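Local structure of transcriptional regulator (Vibrio vulnificus, 4IVN) at residues A[196-201]-A[216-221]; A[209-214]-A[222-227]. The protein represses transcription of the nan genes for sialic acid catabolism and binds the sugar phosphate N-acetylmannosamine 6-phosphate. One frame throughout, in Å; residues are numbered along the deposited sequence.

Interaction 1: A[196-201]-A[216-221]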
loop_
_atom_site.group_PDB
_atom_site.type_symbol
_atom_site.label_atom_id
_atom_site.label_comp_id
_atom_site.label_asym_id
_atom_site.label_seq_id
_atom_site.Cartn_x
_atom_site.Cartn_y
_atom_site.Cartn_z
ATOM N N LEU A 196 1.281 -8.317 -24.175
ATOM C CA LEU A 196 0.161 -8.917 -24.923
ATOM C C LEU A 196 -1.030 -7.972 -25.236
ATOM O O LEU A 196 -1.581 -8.019 -26.387
ATOM C CB LEU A 196 -0.367 -10.117 -24.158
ATOM C CG LEU A 196 0.682 -11.300 -24.239
ATOM C CD1 LEU A 196 0.353 -12.300 -23.080
ATOM C CD2 LEU A 196 0.706 -11.956 -25.645
ATOM N N ALA A 197 -1.412 -7.142 -24.263
ATOM C CA ALA A 197 -2.442 -6.135 -24.444
ATOM C C ALA A 197 -1.922 -5.051 -25.400
ATOM O O ALA A 197 -2.600 -4.669 -26.361
ATOM C CB ALA A 197 -2.804 -5.497 -23.108
ATOM N N TYR A 198 -0.718 -4.561 -25.126
ATOM C CA TYR A 198 -0.118 -3.585 -25.989
ATOM C C TYR A 198 -0.124 -4.031 -27.431
ATOM O O TYR A 198 -0.479 -3.235 -28.333
ATOM C CB TYR A 198 1.289 -3.290 -25.548
ATOM C CG TYR A 198 1.887 -2.091 -26.281
ATOM C CD1 TYR A 198 1.638 -0.778 -25.805
ATOM C CD2 TYR A 198 2.708 -2.262 -27.409
ATOM C CE1 TYR A 198 2.177 0.332 -26.442
ATOM C CE2 TYR A 198 3.270 -1.158 -28.070
ATOM C CZ TYR A 198 3.015 0.133 -27.572
ATOM O OH TYR A 198 3.557 1.254 -28.157
ATOM N N LYS A 199 0.174 -5.298 -27.686
ATOM C CA LYS A 199 0.215 -5.797 -29.074
ATOM C C LYS A 199 -1.145 -5.953 -29.753
ATOM O O LYS A 199 -1.266 -5.976 -30.984
ATOM C CB LYS A 199 1.080 -7.057 -29.219
ATOM C CG LYS A 199 2.546 -6.750 -28.961
ATOM C CD LYS A 199 3.356 -8.008 -28.615
ATOM C CE LYS A 199 4.687 -7.625 -27.949
ATOM N NZ LYS A 199 5.844 -8.442 -28.421
ATOM N N ARG A 200 -2.192 -5.966 -28.964
ATOM C CA ARG A 200 -3.515 -6.016 -29.536
ATOM C C ARG A 200 -4.155 -4.633 -29.592
ATOM O O ARG A 200 -5.376 -4.565 -29.696
ATOM C CB ARG A 200 -4.380 -6.888 -28.657
ATOM C CG ARG A 200 -4.090 -8.339 -28.882
ATOM C CD ARG A 200 -4.754 -9.114 -27.798
ATOM N NE ARG A 200 -6.220 -9.052 -27.913
ATOM C CZ ARG A 200 -6.925 -9.768 -28.786
ATOM N NH1 ARG A 200 -6.325 -10.601 -29.645
ATOM N NH2 ARG A 200 -8.236 -9.674 -28.777
ATOM N N ASP A 201 -3.348 -3.577 -29.523
ATOM C CA ASP A 201 -3.813 -2.175 -29.560
ATOM C C ASP A 201 -4.796 -1.785 -28.443
ATOM O O ASP A 201 -5.651 -0.929 -28.652
ATOM C CB ASP A 201 -4.387 -1.831 -30.941
ATOM C CG ASP A 201 -3.428 -2.230 -32.022
ATOM O OD1 ASP A 201 -2.268 -1.788 -31.938
ATOM O OD2 ASP A 201 -3.771 -3.060 -32.886
ATOM N N SER A 216 8.602 0.636 -20.767
ATOM C CA SER A 216 8.175 1.877 -21.458
ATOM C C SER A 216 7.909 1.727 -22.940
ATOM O O SER A 216 7.035 2.387 -23.467
ATOM C CB SER A 216 9.066 3.088 -21.136
ATOM O OG SER A 216 10.364 2.688 -21.308
ATOM N N SER A 217 8.538 0.788 -23.617
ATOM C CA SER A 217 8.247 0.671 -25.002
ATOM C C SER A 217 6.982 -0.202 -25.190
ATOM O O SER A 217 6.617 -0.511 -26.296
ATOM C CB SER A 217 9.476 0.066 -25.740
ATOM O OG SER A 217 9.449 -1.346 -25.575
ATOM N N LEU A 218 6.283 -0.585 -24.115
ATOM C CA LEU A 218 5.010 -1.302 -24.293
ATOM C C LEU A 218 3.930 -0.574 -23.549
ATOM O O LEU A 218 3.041 -1.250 -23.037
ATOM C CB LEU A 218 5.091 -2.734 -23.667
ATOM C CG LEU A 218 6.227 -3.643 -24.124
ATOM C CD1 LEU A 218 6.443 -4.693 -23.046
ATOM C CD2 LEU A 218 5.863 -4.236 -25.496
ATOM N N SER A 219 4.040 0.753 -23.448
ATOM C CA SER A 219 3.140 1.587 -22.613
ATOM C C SER A 219 2.522 2.672 -23.451
ATOM O O SER A 219 3.255 3.326 -24.228
ATOM C CB SER A 219 3.933 2.256 -21.482
ATOM O OG SER A 219 4.447 1.283 -20.603
ATOM N N THR A 220 1.201 2.823 -23.381
ATOM C CA THR A 220 0.502 3.913 -24.077
ATOM C C THR A 220 0.808 5.208 -23.319
ATOM O O THR A 220 0.927 6.252 -23.918
ATOM C CB THR A 220 -1.026 3.650 -24.215
ATOM O OG1 THR A 220 -1.235 2.320 -24.721
ATOM C CG2 THR A 220 -1.749 4.585 -25.202
ATOM N N GLU A 221 0.805 5.142 -21.983
ATOM C CA GLU A 221 1.115 6.251 -21.118
ATOM C C GLU A 221 1.974 5.770 -19.931
ATOM O O GLU A 221 1.949 4.577 -19.614
ATOM C CB GLU A 221 -0.182 6.819 -20.494
ATOM C CG GLU A 221 -1.340 7.140 -21.478
ATOM C CD GLU A 221 -1.188 8.421 -22.344
ATOM O OE1 GLU A 221 -0.171 9.161 -22.155
ATOM O OE2 GLU A 221 -2.132 8.700 -23.205
#

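Interaction 2: A[209-214]-A[222-227]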
loop_
_atom_site.group_PDB
_atom_site.type_symbol
_atom_site.label_atom_id
_atom_site.label_comp_id
_atom_site.label_asym_id
_atom_site.label_seq_id
_atom_site.Cartn_x
_atom_site.Cartn_y
_atom_site.Cartn_z
ATOM N N ASN A 209 8.858 3.571 -11.264
ATOM C CA ASN A 209 9.709 4.567 -10.628
ATOM C C ASN A 209 10.947 4.780 -11.482
ATOM O O ASN A 209 11.982 5.200 -10.977
ATOM C CB ASN A 209 10.192 4.030 -9.216
ATOM C CG ASN A 209 9.052 3.883 -8.219
ATOM O OD1 ASN A 209 8.984 4.619 -7.223
ATOM N ND2 ASN A 209 8.234 2.889 -8.403
ATOM N N ILE A 210 10.821 4.571 -12.793
ATOM C CA ILE A 210 11.929 4.855 -13.663
ATOM C C ILE A 210 11.391 5.303 -15.048
ATOM O O ILE A 210 10.388 4.792 -15.516
ATOM C CB ILE A 210 12.914 3.643 -13.711
ATOM C CG1 ILE A 210 14.243 4.077 -14.276
ATOM C CG2 ILE A 210 12.346 2.498 -14.440
ATOM C CD1 ILE A 210 15.307 4.066 -13.211
ATOM N N ASN A 211 12.007 6.317 -15.619
ATOM C CA ASN A 211 11.607 6.789 -16.943
ATOM C C ASN A 211 11.787 5.847 -18.101
ATOM O O ASN A 211 10.937 5.816 -18.985
ATOM C CB ASN A 211 12.267 8.152 -17.231
ATOM C CG ASN A 211 11.737 9.187 -16.287
ATOM O OD1 ASN A 211 10.570 9.544 -16.358
ATOM N ND2 ASN A 211 12.520 9.540 -15.292
ATOM N N HIS A 212 12.905 5.094 -18.136
ATOM C CA HIS A 212 13.127 4.189 -19.275
ATOM C C HIS A 212 13.349 2.780 -18.859
ATOM O O HIS A 212 14.125 2.507 -17.927
ATOM C CB HIS A 212 14.324 4.648 -20.068
ATOM C CG HIS A 212 14.256 6.120 -20.434
ATOM N ND1 HIS A 212 13.618 6.557 -21.549
ATOM C CD2 HIS A 212 14.776 7.244 -19.805
ATOM C CE1 HIS A 212 13.703 7.897 -21.594
ATOM N NE2 HIS A 212 14.435 8.308 -20.546
ATOM N N SER A 213 12.748 1.840 -19.568
ATOM C CA SER A 213 12.765 0.503 -19.033
ATOM C C SER A 213 12.178 -0.291 -20.185
ATOM O O SER A 213 11.571 0.301 -21.071
ATOM C CB SER A 213 11.864 0.448 -17.761
ATOM O OG SER A 213 10.475 0.248 -18.170
ATOM N N PRO A 214 12.323 -1.636 -20.166
ATOM C CA PRO A 214 11.652 -2.513 -21.151
ATOM C C PRO A 214 10.133 -2.235 -21.259
ATOM O O PRO A 214 9.485 -2.343 -22.355
ATOM C CB PRO A 214 11.868 -3.896 -20.537
ATOM C CG PRO A 214 13.206 -3.803 -19.826
ATOM C CD PRO A 214 13.305 -2.377 -19.326
ATOM N N MET A 222 2.650 6.672 -19.221
ATOM C CA MET A 222 3.410 6.244 -18.037
ATOM C C MET A 222 3.251 7.305 -16.954
ATOM O O MET A 222 3.227 8.473 -17.265
ATOM C CB MET A 222 4.920 6.241 -18.340
ATOM C CG MET A 222 5.512 4.930 -18.820
ATOM S SD MET A 222 7.139 4.605 -18.033
ATOM C CE MET A 222 7.294 2.853 -18.409
ATOM N N LEU A 223 3.183 6.902 -15.699
ATOM C CA LEU A 223 3.298 7.888 -14.600
ATOM C C LEU A 223 4.493 7.348 -13.839
ATOM O O LEU A 223 4.605 6.163 -13.699
ATOM C CB LEU A 223 2.058 7.926 -13.728
ATOM C CG LEU A 223 0.810 8.590 -14.314
ATOM C CD1 LEU A 223 -0.273 8.738 -13.265
ATOM C CD2 LEU A 223 1.128 9.937 -14.975
ATOM N N VAL A 224 5.409 8.232 -13.466
ATOM C CA VAL A 224 6.681 7.866 -12.862
ATOM C C VAL A 224 6.784 8.415 -11.463
ATOM O O VAL A 224 6.733 9.597 -11.265
ATOM C CB VAL A 224 7.840 8.383 -13.763
ATOM C CG1 VAL A 224 9.214 8.201 -13.073
ATOM C CG2 VAL A 224 7.748 7.671 -15.124
ATOM N N ALA A 225 6.946 7.558 -10.480
ATOM C CA ALA A 225 7.146 7.992 -9.065
ATOM C C ALA A 225 8.661 8.148 -8.815
ATOM O O ALA A 225 9.471 7.482 -9.508
ATOM C CB ALA A 225 6.555 6.842 -8.150
ATOM N N ALA A 226 9.057 8.960 -7.819
ATOM C CA ALA A 226 10.429 9.132 -7.438
ATOM C C ALA A 226 11.001 7.906 -6.777
ATOM O O ALA A 226 10.293 6.944 -6.473
ATOM C CB ALA A 226 10.589 10.365 -6.532
ATOM N N ARG A 227 12.315 7.909 -6.603
ATOM C CA ARG A 227 13.081 6.772 -5.984
ATOM C C ARG A 227 13.029 5.466 -6.753
ATOM O O ARG A 227 12.357 4.541 -6.305
ATOM C CB ARG A 227 12.590 6.430 -4.587
ATOM C CG ARG A 227 12.339 7.666 -3.779
ATOM C CD ARG A 227 13.443 7.900 -2.743
ATOM N NE ARG A 227 14.301 8.991 -3.204
ATOM C CZ ARG A 227 13.958 10.293 -3.296
ATOM N NH1 ARG A 227 12.771 10.767 -2.960
ATOM N NH2 ARG A 227 14.854 11.148 -3.740
HETATM O O HOH W 1 11.962 8.198 -10.420
#

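Interaction 1: A[196-201]-A[216-221]
On the surface of the SIS domain, the last turn of helix 188-199 sends Tyr198 against Leu218, which sits in the loop that leads into 221-224, an edge strand of the parallel sheet within this chain. The contact illustrates an aromatic ring packing on main chain. Leu218 CA lies 3.7 Å from the centroid of the Tyr198 ring and only 10° off the ring normal, a CH-pi contact over the centre of one face. The loop then runs on past the ring: Ser219 N comes within 3.6 Å of Tyr198 CE1, and Thr220 N is met near the ring plane, at its edge. Tyr198 CG is anti to the backbone N (chi1 -170°), which sends the ring toward the loop. The isobutyl group of Leu218 leaves from beside its own backbone N, and its CD2 methyl touches both Tyr198 CD2 (4.2 Å) and Lys199 CE (4.3 Å). The helix ends directly afterwards in a Schellman motif, with Asp201, of positive phi, as the C-prime residue and its N bonded to Tyr198 O, and the chain turns toward strand 204-208. Thr220 OG1 and Thr220 backbone are both tied to Val204 of that strand, whose side chain also touches Tyr198. No hydrogen bond joins the two segments. Leu218 O stands above the ring plane on the same side as Leu218 CA, 3.1 Å from Tyr198 CD1, and is buried without a polar partner in the model, which implies that dispersion and the CH-pi contact of Leu218 CA hold this surface contact together.

Interaction 2: A[209-214]-A[222-227]
Val224, the last residue of strand 221-224, points its side chain at Ile210 and Asn211 of the loop that follows strand 204-208, and shows how a branched residue can use every carbon. Its CB already lies 3.9 Å from Asn211 OD1. The branch anti to the backbone N (chi1 172°), CG1, comes 4.0 Å from Ile210 N. The other branch, CG2, makes the nearer approach to the amide, 3.6 Å from Asn211 OD1, and also meets the carbonyl oxygen of Ile210. The two side chains cross at about a right angle. The carboxamide oxygen of Asn211 touches both methyls. Two residues earlier on the same side of the strand, Met222 continues the contact against polar atoms of the loop: its SD approaches Ile210 O, and its chain, bent at chi2, carries CE to 4.1 Å from Ser213 OG. Past the strand the contact becomes polar. Asn209 CA directs a C-H at Ala225 O over 3.1 Å, and a water donates to Asn209 O at 3.0 Å and to Ala225 O at 2.7 Å. Ala225 O is thus gripped by a full hydrogen bond and a weaker C-H contact, while the water links the two segments, which have no clear direct hydrogen bond. Backbone bonds from Leu223 and Ala225 to Thr208 bring the two strands together just before they separate. Such divergence of loops at the carboxyl ends of parallel strands is where a Rossmann-like α/β fold forms its ligand site; here Asn209 lies about 7 Å by its side chain from the bound sugar phosphate, which Ser183 and Gly230 help to surround.

Overall arrangement
The two contacts alternate along the chain: 196-201 comes first, then 209-214, 216-221 and 222-227, so each joins one piece of the connection between strands 204-208 and 221-224 to a neighbouring element. Their centres are 15 Å apart within the SIS domain. Interaction 1 lies at the surface, where helix 188-199 ends; interaction 2 lies deeper, near the carboxyl end of the parallel sheet. They meet where Ser216 CB packs 3.3 Å from Met222 CE. Together they touch both ends of this largely irregular connection, and the bound sugar phosphate is nearer interaction 2, being about 12 Å from the side chain of Ser219 in interaction 1.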